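Local coordinates for protein PLP-Dependent L-Arginine Hydroxylase MppP (Streptomyces wadayamensis, PDB 5DJ3) that uses pyridoxal 5'-phosphate to hydroxylate L-arginine, although its fold is that of the aminotransferases, at residues L110-F115 against P131-A136; F154-N159 against A186-F191; V309-F314 against D348-I353. All coordinates share one frame; numbering follows the deposited sequence.

Interaction 1. Residues L110-F115 against P131-A136; sequences LVHPTF and PVEEDA. With 5DK ((E)-N~2~-({3-hydroxy-2-methyl-5-[(phosphonooxy)methyl]pyridin-4-yl}methylidene)-D-arginine), chain E.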
loop_
_atom_site.group_PDB
_atom_site.type_symbol
_atom_site.label_atom_id
_atom_site.label_comp_id
_atom_site.label_asym_id
_atom_site.label_seq_id
_atom_site.Cartn_x
_atom_site.Cartn_y
_atom_site.Cartn_z
ATOM N N LEU A 110 -12.815 -2.889 -20.387
ATOM C CA LEU A 110 -11.875 -1.896 -19.892
ATOM C C LEU A 110 -11.572 -0.890 -20.993
ATOM O O LEU A 110 -11.278 -1.285 -22.133
ATOM C CB LEU A 110 -10.601 -2.595 -19.433
ATOM C CG LEU A 110 -9.428 -1.698 -19.002
ATOM C CD1 LEU A 110 -9.803 -0.770 -17.835
ATOM C CD2 LEU A 110 -8.217 -2.587 -18.629
ATOM N N VAL A 111 -11.634 0.405 -20.660
ATOM C CA VAL A 111 -11.248 1.423 -21.631
ATOM C C VAL A 111 -9.801 1.198 -22.092
ATOM O O VAL A 111 -8.903 0.819 -21.316
ATOM C CB VAL A 111 -11.449 2.843 -21.068
ATOM C CG1 VAL A 111 -10.456 3.164 -19.907
ATOM C CG2 VAL A 111 -11.255 3.843 -22.169
ATOM N N HIS A 112 -9.581 1.454 -23.369
ATOM C CA HIS A 112 -8.321 1.233 -24.040
ATOM C C HIS A 112 -8.069 2.444 -24.959
ATOM O O HIS A 112 -8.944 2.789 -25.757
ATOM C CB HIS A 112 -8.396 -0.083 -24.845
ATOM C CG HIS A 112 -7.123 -0.466 -25.531
ATOM N ND1 HIS A 112 -6.986 -0.464 -26.900
ATOM C CD2 HIS A 112 -5.934 -0.888 -25.035
ATOM C CE1 HIS A 112 -5.770 -0.871 -27.220
ATOM N NE2 HIS A 112 -5.105 -1.121 -26.105
ATOM N N PRO A 113 -6.901 3.103 -24.846
ATOM C CA PRO A 113 -5.807 2.826 -23.909
ATOM C C PRO A 113 -6.172 3.271 -22.502
ATOM O O PRO A 113 -7.187 3.945 -22.345
ATOM C CB PRO A 113 -4.650 3.664 -24.463
ATOM C CG PRO A 113 -5.273 4.844 -25.025
ATOM C CD PRO A 113 -6.633 4.343 -25.606
ATOM N N THR A 114 -5.384 2.879 -21.509
ATOM C CA THR A 114 -5.472 3.441 -20.160
ATOM C C THR A 114 -4.151 3.104 -19.477
ATOM O O THR A 114 -3.279 2.472 -20.074
ATOM C CB THR A 114 -6.729 2.926 -19.396
ATOM O OG1 THR A 114 -6.984 3.736 -18.251
ATOM C CG2 THR A 114 -6.613 1.508 -18.924
ATOM N N PHE A 115 -3.985 3.582 -18.244
ATOM C CA PHE A 115 -2.846 3.210 -17.411
ATOM C C PHE A 115 -2.780 1.699 -17.240
ATOM O O PHE A 115 -3.763 1.059 -16.859
ATOM C CB PHE A 115 -2.944 3.893 -16.042
ATOM C CG PHE A 115 -1.761 3.637 -15.148
ATOM C CD1 PHE A 115 -0.469 3.830 -15.608
ATOM C CD2 PHE A 115 -1.953 3.189 -13.850
ATOM C CE1 PHE A 115 0.623 3.595 -14.785
ATOM C CE2 PHE A 115 -0.874 2.964 -13.007
ATOM C CZ PHE A 115 0.423 3.150 -13.473
ATOM N N PRO A 131 -11.190 -5.078 -24.502
ATOM C CA PRO A 131 -10.889 -3.657 -24.721
ATOM C C PRO A 131 -12.072 -2.921 -25.350
ATOM O O PRO A 131 -12.775 -3.453 -26.204
ATOM C CB PRO A 131 -9.679 -3.694 -25.657
ATOM C CG PRO A 131 -9.801 -5.008 -26.402
ATOM C CD PRO A 131 -10.433 -5.959 -25.413
ATOM N N VAL A 132 -12.327 -1.712 -24.867
ATOM C CA VAL A 132 -13.323 -0.815 -25.438
ATOM C C VAL A 132 -12.559 0.442 -25.822
ATOM O O VAL A 132 -12.035 1.142 -24.944
ATOM C CB VAL A 132 -14.459 -0.496 -24.459
ATOM C CG1 VAL A 132 -15.504 0.362 -25.140
ATOM C CG2 VAL A 132 -15.089 -1.791 -23.875
ATOM N N GLU A 133 -12.447 0.709 -27.119
ATOM C CA GLU A 133 -11.791 1.934 -27.548
ATOM C C GLU A 133 -12.598 3.154 -27.103
ATOM O O GLU A 133 -13.817 3.087 -26.875
ATOM C CB GLU A 133 -11.597 1.941 -29.057
ATOM C CG GLU A 133 -10.702 0.829 -29.605
ATOM C CD GLU A 133 -9.235 0.923 -29.160
ATOM O OE1 GLU A 133 -8.678 2.046 -29.079
ATOM O OE2 GLU A 133 -8.643 -0.148 -28.893
ATOM N N GLU A 134 -11.897 4.277 -26.960
ATOM C CA GLU A 134 -12.518 5.460 -26.363
ATOM C C GLU A 134 -13.716 5.931 -27.188
ATOM O O GLU A 134 -14.763 6.277 -26.640
ATOM C CB GLU A 134 -11.491 6.578 -26.228
ATOM C CG GLU A 134 -10.524 6.399 -25.040
ATOM C CD GLU A 134 -9.589 7.603 -24.853
ATOM O OE1 GLU A 134 -8.999 8.057 -25.852
ATOM O OE2 GLU A 134 -9.460 8.104 -23.718
ATOM N N ASP A 135 -13.586 5.941 -28.503
ATOM C CA ASP A 135 -14.705 6.370 -29.328
ATOM C C ASP A 135 -15.951 5.497 -29.096
ATOM O O ASP A 135 -17.061 6.021 -28.937
ATOM C CB ASP A 135 -14.268 6.445 -30.805
ATOM C CG ASP A 135 -13.435 5.236 -31.279
ATOM O OD1 ASP A 135 -13.373 4.207 -30.574
ATOM O OD2 ASP A 135 -12.855 5.318 -32.392
ATOM N N ALA A 136 -15.801 4.169 -29.040
ATOM C CA ALA A 136 -16.934 3.334 -28.663
ATOM C C ALA A 136 -17.501 3.761 -27.311
ATOM O O ALA A 136 -18.713 3.983 -27.164
ATOM C CB ALA A 136 -16.524 1.865 -28.629
HETATM C C2 5DK E . -4.539 5.899 -12.657
HETATM C C3 5DK E . -3.196 6.214 -12.810
HETATM C C4 5DK E . -2.252 5.731 -11.906
HETATM C C5 5DK E . -2.745 4.926 -10.877
HETATM C C6 5DK E . -4.104 4.656 -10.780
HETATM C CB 5DK E . 1.745 7.088 -11.793
HETATM O O3 5DK E . -2.847 7.010 -13.899
HETATM O O1P 5DK E . -0.398 6.298 -6.759
HETATM O O2P 5DK E . -0.830 3.857 -7.053
HETATM O O3P 5DK E . 0.967 4.915 -8.317
HETATM O O4P 5DK E . -1.437 5.447 -9.019
HETATM N N 5DK E . -0.404 6.848 -12.876
HETATM P P 5DK E . -0.419 5.156 -7.771
HETATM C C2A 5DK E . -5.512 6.446 -13.711
HETATM C C4A 5DK E . -0.723 6.022 -11.980
HETATM C C5A 5DK E . -1.775 4.364 -9.834
HETATM N N1 5DK E . -4.959 5.138 -11.653
HETATM C CA 5DK E . 1.036 6.756 -13.111
HETATM C C 5DK E . 1.492 7.742 -14.192
HETATM O O 5DK E . 0.696 8.307 -14.960
HETATM C CG 5DK E . 2.983 6.192 -11.536
HETATM C CD 5DK E . 3.206 6.018 -10.015
HETATM N NE 5DK E . 4.045 7.117 -9.517
HETATM C CZ 5DK E . 4.714 7.009 -8.212
HETATM N NH1 5DK E . 4.216 6.084 -7.183
HETATM N NH2 5DK E . 5.710 7.736 -7.971
HETATM O OXT 5DK E . 2.699 8.032 -14.383
HETATM O O HOH W 1 -8.973 4.320 -27.926
#
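The imidazole of His112 meets the carboxylate of Glu133 at its ring edge: ND1 donates to OE2 over 2.6 Å, with OE2 only 6° out of the ring plane. The two planes stand 89° apart, and the donor meets OE2 on its syn side, tilted out of the carboxylate plane. His112 carries its ring anti to the backbone N (chi1 -177°), which lays it alongside the bent chain of Glu133. Obliquely to the ring sits Pro131, whose CB lies 3.9 Å from His112 CB, and Trp341 meets the imidazole edge-to-face. One face of the Phe115 ring covers the cofactor-arginine adduct, CD2 lying 3.2 Å from C4 of its pyridine. Glu133 OE1 accepts from a water that also donates to His112 O and accepts from Glu134 N, so one water bridges His112 and Glu133 to the backbone of the helix that Glu133 precedes as N-cap. Parallel pairing supplies the backbone bonds, Val132 N to Leu110 O (3.0 Å) and His112 N to Val132 O (2.9 Å). On the sheet face of Val111 and Val132, Val111 CG2 touches Glu134 CG. Strands 107-112 and 128-133 are joined through helix 116-124 in a beta-alpha-beta unit; Leu110 packs on that helix and on Phe154 of strand 152-156, while Val111 and Val132 rest on Leu137 of helix 134-139.

Interaction 2. Residues F154-N159 against A186-F191; sequences FVTTPN and ALDTSF. With 5DK ((E)-N~2~-({3-hydroxy-2-methyl-5-[(phosphonooxy)methyl]pyridin-4-yl}methylidene)-D-arginine), chain E.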
loop_
_atom_site.group_PDB
_atom_site.type_symbol
_atom_site.label_atom_id
_atom_site.label_comp_id
_atom_site.label_asym_id
_atom_site.label_seq_id
_atom_site.Cartn_x
_atom_site.Cartn_y
_atom_site.Cartn_z
ATOM N N PHE A 154 -15.196 -0.954 -16.778
ATOM C CA PHE A 154 -14.213 -0.143 -16.056
ATOM C C PHE A 154 -13.759 1.043 -16.914
ATOM O O PHE A 154 -13.201 0.865 -18.008
ATOM C CB PHE A 154 -13.019 -1.014 -15.637
ATOM C CG PHE A 154 -12.079 -0.347 -14.653
ATOM C CD1 PHE A 154 -11.313 0.752 -15.019
ATOM C CD2 PHE A 154 -11.950 -0.846 -13.371
ATOM C CE1 PHE A 154 -10.445 1.337 -14.101
ATOM C CE2 PHE A 154 -11.091 -0.273 -12.449
ATOM C CZ PHE A 154 -10.335 0.810 -12.805
ATOM N N VAL A 155 -14.004 2.254 -16.435
ATOM C CA VAL A 155 -13.651 3.455 -17.180
ATOM C C VAL A 155 -12.687 4.281 -16.339
ATOM O O VAL A 155 -12.964 4.538 -15.165
ATOM C CB VAL A 155 -14.909 4.279 -17.544
ATOM C CG1 VAL A 155 -14.512 5.572 -18.330
ATOM C CG2 VAL A 155 -15.904 3.443 -18.351
ATOM N N THR A 156 -11.588 4.729 -16.944
ATOM C CA THR A 156 -10.665 5.684 -16.315
ATOM C C THR A 156 -11.025 7.075 -16.825
ATOM O O THR A 156 -10.964 7.321 -18.030
ATOM C CB THR A 156 -9.197 5.377 -16.633
ATOM O OG1 THR A 156 -8.896 4.007 -16.309
ATOM C CG2 THR A 156 -8.225 6.323 -15.813
ATOM N N THR A 157 -11.432 7.971 -15.923
ATOM C CA THR A 157 -11.899 9.300 -16.342
ATOM C C THR A 157 -11.586 10.360 -15.291
ATOM O O THR A 157 -11.952 10.167 -14.130
ATOM C CB THR A 157 -13.451 9.331 -16.647
ATOM O OG1 THR A 157 -13.854 10.671 -17.038
ATOM C CG2 THR A 157 -14.280 8.852 -15.457
ATOM N N PRO A 158 -10.878 11.463 -15.678
ATOM C CA PRO A 158 -10.224 11.675 -16.984
ATOM C C PRO A 158 -9.247 10.567 -17.268
ATOM O O PRO A 158 -8.574 10.134 -16.333
ATOM C CB PRO A 158 -9.478 13.013 -16.824
ATOM C CG PRO A 158 -10.077 13.639 -15.665
ATOM C CD PRO A 158 -10.565 12.564 -14.755
ATOM N N ASN A 159 -9.213 10.078 -18.503
ATOM C CA ASN A 159 -8.329 8.972 -18.841
ATOM C C ASN A 159 -6.878 9.442 -18.862
ATOM O O ASN A 159 -6.569 10.608 -19.138
ATOM C CB ASN A 159 -8.661 8.380 -20.205
ATOM C CG ASN A 159 -8.122 6.960 -20.392
ATOM O OD1 ASN A 159 -7.654 6.306 -19.438
ATOM N ND2 ASN A 159 -8.222 6.456 -21.620
ATOM N N ALA A 186 -17.454 0.464 -12.816
ATOM C CA ALA A 186 -16.265 0.827 -12.061
ATOM C C ALA A 186 -15.568 2.020 -12.711
ATOM O O ALA A 186 -15.308 2.004 -13.922
ATOM C CB ALA A 186 -15.282 -0.357 -11.971
ATOM N N LEU A 187 -15.247 3.039 -11.914
ATOM C CA LEU A 187 -14.555 4.220 -12.420
ATOM C C LEU A 187 -13.239 4.450 -11.681
ATOM O O LEU A 187 -13.154 4.276 -10.462
ATOM C CB LEU A 187 -15.407 5.475 -12.285
ATOM C CG LEU A 187 -16.865 5.494 -12.717
ATOM C CD1 LEU A 187 -17.484 6.858 -12.450
ATOM C CD2 LEU A 187 -16.998 5.153 -14.194
ATOM N N ASP A 188 -12.205 4.848 -12.420
ATOM C CA ASP A 188 -10.963 5.323 -11.824
ATOM C C ASP A 188 -10.843 6.815 -12.128
ATOM O O ASP A 188 -10.771 7.223 -13.293
ATOM C CB ASP A 188 -9.760 4.519 -12.339
ATOM C CG ASP A 188 -8.390 5.096 -11.861
ATOM O OD1 ASP A 188 -8.284 6.320 -11.633
ATOM O OD2 ASP A 188 -7.416 4.321 -11.714
ATOM N N THR A 189 -10.818 7.620 -11.080
ATOM C CA THR A 189 -10.946 9.070 -11.206
ATOM C C THR A 189 -9.731 9.805 -10.640
ATOM O O THR A 189 -9.834 10.951 -10.189
ATOM C CB THR A 189 -12.233 9.542 -10.531
ATOM O OG1 THR A 189 -12.242 9.149 -9.141
ATOM C CG2 THR A 189 -13.447 8.956 -11.250
ATOM N N SER A 190 -8.566 9.161 -10.698
ATOM C CA SER A 190 -7.345 9.727 -10.150
ATOM C C SER A 190 -7.021 11.099 -10.737
ATOM O O SER A 190 -6.397 11.916 -10.059
ATOM C CB SER A 190 -6.183 8.757 -10.362
ATOM O OG SER A 190 -5.711 8.821 -11.669
ATOM N N PHE A 191 -7.408 11.381 -11.981
ATOM C CA PHE A 191 -7.027 12.645 -12.599
ATOM C C PHE A 191 -8.129 13.688 -12.485
ATOM O O PHE A 191 -8.022 14.783 -13.057
ATOM C CB PHE A 191 -6.625 12.414 -14.039
ATOM C CG PHE A 191 -5.230 11.917 -14.180
ATOM C CD1 PHE A 191 -4.955 10.563 -14.114
ATOM C CD2 PHE A 191 -4.179 12.799 -14.321
ATOM C CE1 PHE A 191 -3.666 10.094 -14.230
ATOM C CE2 PHE A 191 -2.882 12.341 -14.414
ATOM C CZ PHE A 191 -2.624 11.000 -14.380
HETATM C C2 5DK E . -4.539 5.899 -12.657
HETATM C C3 5DK E . -3.196 6.214 -12.810
HETATM C C4 5DK E . -2.252 5.731 -11.906
HETATM C C5 5DK E . -2.745 4.926 -10.877
HETATM C C6 5DK E . -4.104 4.656 -10.780
HETATM C CB 5DK E . 1.745 7.088 -11.793
HETATM O O3 5DK E . -2.847 7.010 -13.899
HETATM O O1P 5DK E . -0.398 6.298 -6.759
HETATM O O2P 5DK E . -0.830 3.857 -7.053
HETATM O O3P 5DK E . 0.967 4.915 -8.317
HETATM O O4P 5DK E . -1.437 5.447 -9.019
HETATM N N 5DK E . -0.404 6.848 -12.876
HETATM P P 5DK E . -0.419 5.156 -7.771
HETATM C C2A 5DK E . -5.512 6.446 -13.711
HETATM C C4A 5DK E . -0.723 6.022 -11.980
HETATM C C5A 5DK E . -1.775 4.364 -9.834
HETATM N N1 5DK E . -4.959 5.138 -11.653
HETATM C CA 5DK E . 1.036 6.756 -13.111
HETATM C C 5DK E . 1.492 7.742 -14.192
HETATM O O 5DK E . 0.696 8.307 -14.960
HETATM C CG 5DK E . 2.983 6.192 -11.536
HETATM C CD 5DK E . 3.206 6.018 -10.015
HETATM N NE 5DK E . 4.045 7.117 -9.517
HETATM C CZ 5DK E . 4.714 7.009 -8.212
HETATM N NH1 5DK E . 4.216 6.084 -7.183
HETATM N NH2 5DK E . 5.710 7.736 -7.971
HETATM O OXT 5DK E . 2.699 8.032 -14.383
HETATM O O HOH W 2 -8.594 9.461 -13.746
#
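The cofactor end of two neighbouring parallel strands forms this contact, where Asp188 faces the pyridine nitrogen of the bound adduct, OD2 2.6 Å from N1. With CG anti to the backbone N (chi1 173°), the Asp188 carboxylate is carried toward that nitrogen; its other oxygen, OD1, accepts from Ser190 N at 3.0 Å in an Asx turn, which steadies the group. An aspartate at this nitrogen is a hallmark of fold-type I pyridoxal-phosphate enzymes, in which it is thought to stabilise the protonated pyridine. Strands 152-156 and 184-188 belong to a beta-alpha-beta unit whose crossover is helix 168-181. Their ladder runs through Val155 N to Ala186 O (2.8 Å), Asp188 N to Val155 O and Thr157 N to Asp188 O. On the face shared by Phe154, Ala186 and Asp188, the Phe154 ring sets CD2 3.6 Å from Ala186 CB and CE1 3.7 Å from Asp188 CB. Thr156 turns its CG2 to the adduct's methyl C2A, at 3.4 Å, and its OG1 shares a hydrogen bond with OG1 of Thr114. Beyond a cis peptide, Pro158 CD packs 4.0 Å from Phe191 CB, and one water links Pro158 O, Asp188 O and Phe191 N. Phe191 presents its ring edge to O3 of the adduct.

Interaction 3. Residues V309-F314 against D348-I353; sequences VERVAF and DHMVRI. With 5DK ((E)-N~2~-({3-hydroxy-2-methyl-5-[(phosphonooxy)methyl]pyridin-4-yl}methylidene)-D-arginine), chain E.
Val309 sets CG1 over the centre of one face of the Arg352 guanidinium, 3.7 Å from CZ, while the edge of the same group addresses the carboxylate of the bound arginine adduct. Arg352 NH1 donates to adduct O over 2.7 Å and NH2 to OXT over 2.9 Å, both nearly straight; a second NH2 bond, to O, is weak. The chain leaves with CG anti to the backbone N (chi1 -156°) and bends at chi3, which swings the plane beneath the valine and its N-H edge toward the ligand. Farther along the same sheet face, Met350 crosses Arg311 obliquely and sets its sulfur over one guanidinium face, SD 3.5 Å from NH1; Arg311 NE forms a salt bridge with Asp302. On the opposite face Val312 CG2 meets Ile353 CD1 at 3.6 Å, and Phe314 stands at about a right angle to Val351, with CZ 3.7 Å from CG1. One face of the Phe314 ring also lies over His349 O, which accepts a hydrogen bond from Phe314 N. Antiparallel pairs Glu310-Ile353 and Val312-Val351 bind the strands, as in Val312 N to Val351 O (2.8 Å). Ala26 O and Asn160 OD1 also accept from Arg352, steadying its tip. A leucine in place of Arg352 would probably leave the adduct carboxylate without its paired charge and freer to shift. This bidentate arginine-carboxylate pairing, as in aminotransferases of the same family, is consistent with recognition of the substrate's alpha-carboxylate through paired charged bonds.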
loop_
_atom_site.group_PDB
_atom_site.type_symbol
_atom_site.label_atom_id
_atom_site.label_comp_id
_atom_site.label_asym_id
_atom_site.label_seq_id
_atom_site.Cartn_x
_atom_site.Cartn_y
_atom_site.Cartn_z
ATOM N N VAL A 309 -0.482 15.189 -17.854
ATOM C CA VAL A 309 0.401 14.449 -18.739
ATOM C C VAL A 309 -0.084 14.749 -20.136
ATOM O O VAL A 309 -1.245 15.105 -20.345
ATOM C CB VAL A 309 0.426 12.925 -18.482
ATOM C CG1 VAL A 309 0.771 12.650 -17.062
ATOM C CG2 VAL A 309 -0.924 12.265 -18.871
ATOM N N GLU A 310 0.831 14.613 -21.095
ATOM C CA GLU A 310 0.613 15.097 -22.448
ATOM C C GLU A 310 1.255 14.139 -23.427
ATOM O O GLU A 310 2.440 13.837 -23.299
ATOM C CB GLU A 310 1.233 16.498 -22.624
ATOM C CG GLU A 310 1.192 17.056 -24.041
ATOM C CD GLU A 310 -0.185 17.596 -24.473
ATOM O OE1 GLU A 310 -1.204 17.366 -23.791
ATOM O OE2 GLU A 310 -0.247 18.271 -25.520
ATOM N N ARG A 311 0.483 13.688 -24.407
ATOM C CA ARG A 311 0.989 12.841 -25.477
ATOM C C ARG A 311 1.512 13.687 -26.633
ATOM O O ARG A 311 0.917 14.701 -26.999
ATOM C CB ARG A 311 -0.112 11.907 -26.000
ATOM C CG ARG A 311 -0.645 10.909 -24.984
ATOM C CD ARG A 311 -1.307 9.720 -25.630
ATOM N NE ARG A 311 -2.515 10.097 -26.332
ATOM C CZ ARG A 311 -3.241 9.262 -27.062
ATOM N NH1 ARG A 311 -2.896 8.000 -27.178
ATOM N NH2 ARG A 311 -4.328 9.704 -27.671
ATOM N N VAL A 312 2.615 13.241 -27.214
ATOM C CA VAL A 312 3.184 13.822 -28.415
ATOM C C VAL A 312 3.333 12.705 -29.438
ATOM O O VAL A 312 3.893 11.654 -29.123
ATOM C CB VAL A 312 4.546 14.481 -28.137
ATOM C CG1 VAL A 312 5.060 15.154 -29.388
ATOM C CG2 VAL A 312 4.422 15.497 -27.044
ATOM N N ALA A 313 2.857 12.939 -30.662
ATOM C CA ALA A 313 2.979 11.998 -31.762
ATOM C C ALA A 313 4.047 12.443 -32.747
ATOM O O ALA A 313 4.327 13.636 -32.914
ATOM C CB ALA A 313 1.656 11.859 -32.516
ATOM N N PHE A 314 4.616 11.475 -33.445
ATOM C CA PHE A 314 5.569 11.829 -34.476
ATOM C C PHE A 314 5.494 10.801 -35.587
ATOM O O PHE A 314 5.052 9.668 -35.387
ATOM C CB PHE A 314 6.980 11.936 -33.910
ATOM C CG PHE A 314 7.159 11.184 -32.662
ATOM C CD1 PHE A 314 7.340 9.814 -32.705
ATOM C CD2 PHE A 314 7.094 11.828 -31.433
ATOM C CE1 PHE A 314 7.480 9.087 -31.546
ATOM C CE2 PHE A 314 7.222 11.117 -30.272
ATOM C CZ PHE A 314 7.417 9.735 -30.330
ATOM N N ASP A 348 2.916 3.027 -30.831
ATOM C CA ASP A 348 4.312 2.951 -31.262
ATOM C C ASP A 348 4.890 4.309 -31.654
ATOM O O ASP A 348 6.110 4.488 -31.620
ATOM C CB ASP A 348 4.449 1.991 -32.462
ATOM C CG ASP A 348 4.990 0.611 -32.069
ATOM O OD1 ASP A 348 5.635 0.491 -30.996
ATOM O OD2 ASP A 348 4.796 -0.345 -32.860
ATOM N N HIS A 349 4.048 5.278 -31.991
ATOM C CA HIS A 349 4.508 6.532 -32.569
ATOM C C HIS A 349 4.300 7.732 -31.654
ATOM O O HIS A 349 4.321 8.877 -32.127
ATOM C CB HIS A 349 3.845 6.727 -33.930
ATOM C CG HIS A 349 4.320 5.721 -34.945
ATOM N ND1 HIS A 349 5.558 5.803 -35.553
ATOM C CD2 HIS A 349 3.763 4.568 -35.389
ATOM C CE1 HIS A 349 5.720 4.774 -36.365
ATOM N NE2 HIS A 349 4.648 4.006 -36.279
ATOM N N MET A 350 4.234 7.494 -30.331
ATOM C CA MET A 350 3.940 8.545 -29.358
ATOM C C MET A 350 4.807 8.394 -28.120
ATOM O O MET A 350 5.136 7.278 -27.711
ATOM C CB MET A 350 2.454 8.530 -28.909
ATOM C CG MET A 350 1.451 8.889 -30.005
ATOM S SD MET A 350 -0.282 8.839 -29.428
ATOM C CE MET A 350 -0.481 7.088 -29.197
ATOM N N VAL A 351 5.145 9.530 -27.501
ATOM C CA VAL A 351 5.636 9.543 -26.129
ATOM C C VAL A 351 4.684 10.376 -25.277
ATOM O O VAL A 351 3.863 11.148 -25.791
ATOM C CB VAL A 351 7.090 10.064 -26.002
ATOM C CG1 VAL A 351 8.015 9.149 -26.737
ATOM C CG2 VAL A 351 7.238 11.486 -26.545
ATOM N N ARG A 352 4.793 10.179 -23.961
ATOM C CA ARG A 352 4.091 10.953 -22.944
ATOM C C ARG A 352 5.075 11.829 -22.170
ATOM O O ARG A 352 6.177 11.393 -21.814
ATOM C CB ARG A 352 3.340 10.026 -21.965
ATOM C CG ARG A 352 2.187 10.673 -21.283
ATOM C CD ARG A 352 1.605 9.780 -20.178
ATOM N NE ARG A 352 2.511 9.793 -19.031
ATOM C CZ ARG A 352 2.226 9.334 -17.825
ATOM N NH1 ARG A 352 1.020 8.814 -17.552
ATOM N NH2 ARG A 352 3.142 9.430 -16.876
ATOM N N ILE A 353 4.657 13.055 -21.895
ATOM C CA ILE A 353 5.451 14.041 -21.171
ATOM C C ILE A 353 4.687 14.417 -19.908
ATOM O O ILE A 353 3.477 14.675 -19.966
ATOM C CB ILE A 353 5.731 15.273 -22.042
ATOM C CG1 ILE A 353 6.574 14.876 -23.257
ATOM C CG2 ILE A 353 6.481 16.354 -21.246
ATOM C CD1 ILE A 353 6.609 15.941 -24.283
HETATM C C2 5DK E . -4.539 5.899 -12.657
HETATM C C3 5DK E . -3.196 6.214 -12.810
HETATM C C4 5DK E . -2.252 5.731 -11.906
HETATM C C5 5DK E . -2.745 4.926 -10.877
HETATM C C6 5DK E . -4.104 4.656 -10.780
HETATM C CB 5DK E . 1.745 7.088 -11.793
HETATM O O3 5DK E . -2.847 7.010 -13.899
HETATM O O1P 5DK E . -0.398 6.298 -6.759
HETATM O O2P 5DK E . -0.830 3.857 -7.053
HETATM O O3P 5DK E . 0.967 4.915 -8.317
HETATM O O4P 5DK E . -1.437 5.447 -9.019
HETATM N N 5DK E . -0.404 6.848 -12.876
HETATM P P 5DK E . -0.419 5.156 -7.771
HETATM C C2A 5DK E . -5.512 6.446 -13.711
HETATM C C4A 5DK E . -0.723 6.022 -11.980
HETATM C C5A 5DK E . -1.775 4.364 -9.834
HETATM N N1 5DK E . -4.959 5.138 -11.653
HETATM C CA 5DK E . 1.036 6.756 -13.111
HETATM C C 5DK E . 1.492 7.742 -14.192
HETATM O O 5DK E . 0.696 8.307 -14.960
HETATM C CG 5DK E . 2.983 6.192 -11.536
HETATM C CD 5DK E . 3.206 6.018 -10.015
HETATM N NE 5DK E . 4.045 7.117 -9.517
HETATM C CZ 5DK E . 4.714 7.009 -8.212
HETATM N NH1 5DK E . 4.216 6.084 -7.183
HETATM N NH2 5DK E . 5.710 7.736 -7.971
HETATM O OXT 5DK E . 2.699 8.032 -14.383
#

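In the fold
From the N terminus the three contacts follow in series, none nesting in or crossing another. Interaction 1 closes the short loop through helix 116-124, and interaction 2 closes the longer one through helix 168-181; both belong to the large mixed sheet, where strands 107-112 and 152-156 are neighbours, and a Thr114-Thr156 hydroxyl pair and Pro113 O to Asn159 ND2 join them directly. Interaction 3 spans 33 intervening residues, including helix 319-328, within the separate antiparallel sheet nearer the C terminus. Its centre is about 17 Å from that of interaction 1 and about 20 Å from that of interaction 2, yet all three reach the same cofactor adduct, which lies between the two sheets.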